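PDB 7MGV: CdnC from Chryseobacterium gregarium DSM 19109, which probably uses ATP to form omega-ester links in a leader-guided precursor peptide, as a graspetide-type ATP-grasp ligase that installs single and bicyclic macrocycles. Local coordinates for residues G319-L324 and N331-S336. Sequence-based numbering, arbitrary orientation.
Sequences GEFFWL and NRISKS
With CG placed between the backbone N and the carbonyl carbon (chi1 68°), the ring of F321, whose CB points toward the 331-336 segment, is set beside I333, whose CG2 branch lies anti to its own backbone N. The two side chains run alongside each other with opposite headings, and CD1 of F321 comes 3.6 Å from CG2 of I333, an apolar contact made obliquely to the ring. One atom further round, CE1 of F321 receives S334 OG at the ring edge, near the ring plane, at 3.6 Å. The ring of F322 and the amide of N331 meet more loosely, CE2 to ND2 4.2 Å, with their planes 30° apart. D325 OD2 is hydrogen-bonded to both the S334 hydroxyl and the N331 amide nitrogen. The contact joins the short helix 322-325, which follows strand 310-316, to the start of helix 332-341, against the antiparallel sheet of the ATP-grasp fold that holds strands 234-241 and 244-251; I333 also touches V241, Y246 and F248 there. At the N-cap position, F321 is steadied by the preceding residue: E320 OE1 accepts from F321 N (2.7 Å), from above the carboxylate plane, and from F322 N (2.8 Å), nearly straight at 176°. Replacing F321 by alanine would probably leave a gap beside I333 CG2 and take away the aromatic edge that S334 OG meets. On its other oxygen, E320 forms a salt bridge with R95.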
loop_
_atom_site.group_PDB
_atom_site.type_symbol
_atom_site.label_atom_id
_atom_site.label_comp_id
_atom_site.label_asym_id
_atom_site.label_seq_id
_atom_site.Cartn_x
_atom_site.Cartn_y
_atom_site.Cartn_z
ATOM N N GLY A 319 11.925 -10.690 -0.914
ATOM C CA GLY A 319 13.084 -11.335 -0.325
ATOM C C GLY A 319 14.217 -11.483 -1.328
ATOM O O GLY A 319 14.003 -11.773 -2.506
ATOM N N GLU A 320 15.438 -11.269 -0.847
ATOM C CA GLU A 320 16.609 -11.437 -1.692
ATOM C C GLU A 320 16.856 -12.915 -1.972
ATOM O O GLU A 320 16.464 -13.793 -1.200
ATOM C CB GLU A 320 17.842 -10.811 -1.040
ATOM C CG GLU A 320 18.401 -9.607 -1.791
ATOM C CD GLU A 320 18.921 -9.957 -3.178
ATOM O OE1 GLU A 320 19.228 -11.143 -3.425
ATOM O OE2 GLU A 320 19.024 -9.043 -4.024
ATOM N N PHE A 321 17.521 -13.182 -3.095
ATOM C CA PHE A 321 17.765 -14.544 -3.543
ATOM C C PHE A 321 19.195 -14.800 -3.995
ATOM O O PHE A 321 19.547 -15.965 -4.213
ATOM C CB PHE A 321 16.819 -14.904 -4.698
ATOM C CG PHE A 321 17.101 -14.148 -5.967
ATOM C CD1 PHE A 321 17.893 -14.703 -6.959
ATOM C CD2 PHE A 321 16.578 -12.881 -6.165
ATOM C CE1 PHE A 321 18.159 -14.010 -8.123
ATOM C CE2 PHE A 321 16.840 -12.183 -7.327
ATOM C CZ PHE A 321 17.632 -12.750 -8.308
ATOM N N PHE A 322 20.021 -13.762 -4.145
ATOM C CA PHE A 322 21.346 -13.934 -4.733
ATOM C C PHE A 322 22.223 -14.853 -3.891
ATOM O O PHE A 322 22.954 -15.691 -4.430
ATOM C CB PHE A 322 22.016 -12.572 -4.905
ATOM C CG PHE A 322 23.081 -12.551 -5.960
ATOM C CD1 PHE A 322 24.147 -11.673 -5.868
ATOM C CD2 PHE A 322 23.016 -13.409 -7.045
ATOM C CE1 PHE A 322 25.130 -11.651 -6.839
ATOM C CE2 PHE A 322 23.994 -13.392 -8.020
ATOM C CZ PHE A 322 25.052 -12.512 -7.917
ATOM N N TRP A 323 22.164 -14.703 -2.567
ATOM C CA TRP A 323 23.000 -15.509 -1.682
ATOM C C TRP A 323 22.722 -16.997 -1.852
ATOM O O TRP A 323 23.647 -17.819 -1.795
ATOM C CB TRP A 323 22.791 -15.076 -0.229
ATOM C CG TRP A 323 21.350 -15.075 0.232
ATOM C CD1 TRP A 323 20.290 -14.449 -0.365
ATOM C CD2 TRP A 323 20.827 -15.717 1.401
ATOM N NE1 TRP A 323 19.142 -14.674 0.354
ATOM C CE2 TRP A 323 19.444 -15.447 1.443
ATOM C CE3 TRP A 323 21.392 -16.496 2.413
ATOM C CZ2 TRP A 323 18.620 -15.930 2.456
ATOM C CZ3 TRP A 323 20.573 -16.973 3.419
ATOM C CH2 TRP A 323 19.202 -16.690 3.434
ATOM N N LEU A 324 21.459 -17.365 -2.065
ATOM C CA LEU A 324 21.105 -18.755 -2.324
ATOM C C LEU A 324 21.167 -19.119 -3.803
ATOM O O LEU A 324 21.387 -20.291 -4.135
ATOM C CB LEU A 324 19.705 -19.056 -1.790
ATOM C CG LEU A 324 19.398 -18.493 -0.401
ATOM C CD1 LEU A 324 17.898 -18.504 -0.131
ATOM C CD2 LEU A 324 20.156 -19.301 0.640
ATOM N N ASN A 331 23.497 -20.211 -11.409
ATOM C CA ASN A 331 22.449 -19.246 -11.074
ATOM C C ASN A 331 21.104 -19.640 -11.695
ATOM O O ASN A 331 20.562 -18.968 -12.575
ATOM C CB ASN A 331 22.867 -17.835 -11.502
ATOM C CG ASN A 331 24.296 -17.513 -11.118
ATOM O OD1 ASN A 331 25.214 -17.653 -11.926
ATOM N ND2 ASN A 331 24.493 -17.086 -9.877
ATOM N N ARG A 332 20.577 -20.765 -11.203
ATOM C CA ARG A 332 19.311 -21.273 -11.721
ATOM C C ARG A 332 18.137 -20.363 -11.375
ATOM O O ARG A 332 17.187 -20.264 -12.158
ATOM C CB ARG A 332 19.060 -22.689 -11.202
ATOM C CG ARG A 332 19.904 -23.757 -11.883
ATOM C CD ARG A 332 19.681 -23.772 -13.391
ATOM N NE ARG A 332 20.714 -23.028 -14.108
ATOM C CZ ARG A 332 20.683 -22.770 -15.412
ATOM N NH1 ARG A 332 19.668 -23.198 -16.150
ATOM N NH2 ARG A 332 21.667 -22.085 -15.977
ATOM N N ILE A 333 18.173 -19.696 -10.218
ATOM C CA ILE A 333 17.079 -18.795 -9.857
ATOM C C ILE A 333 17.085 -17.562 -10.754
ATOM O O ILE A 333 16.025 -17.062 -11.155
ATOM C CB ILE A 333 17.161 -18.414 -8.368
ATOM C CG1 ILE A 333 17.202 -19.669 -7.495
ATOM C CG2 ILE A 333 15.984 -17.534 -7.975
ATOM C CD1 ILE A 333 17.327 -19.378 -6.015
ATOM N N SER A 334 18.274 -17.051 -11.083
ATOM C CA SER A 334 18.361 -15.932 -12.015
ATOM C C SER A 334 17.839 -16.328 -13.390
ATOM O O SER A 334 17.144 -15.546 -14.048
ATOM C CB SER A 334 19.803 -15.435 -12.106
ATOM O OG SER A 334 20.267 -14.987 -10.845
ATOM N N LYS A 335 18.159 -17.545 -13.836
ATOM C CA LYS A 335 17.624 -18.037 -15.099
ATOM C C LYS A 335 16.108 -18.169 -15.036
ATOM O O LYS A 335 15.407 -17.865 -16.006
ATOM C CB LYS A 335 18.262 -19.381 -15.449
ATOM C CG LYS A 335 17.718 -20.022 -16.714
ATOM C CD LYS A 335 18.713 -19.914 -17.858
ATOM C CE LYS A 335 18.085 -20.325 -19.179
ATOM N NZ LYS A 335 16.990 -19.401 -19.577
ATOM N N SER A 336 15.579 -18.623 -13.900
ATOM C CA SER A 336 14.132 -18.704 -13.740
ATOM C C SER A 336 13.494 -17.329 -13.879
ATOM O O SER A 336 12.514 -17.159 -14.618
ATOM C CB SER A 336 13.791 -19.335 -12.387
ATOM O OG SER A 336 13.884 -20.744 -12.453
#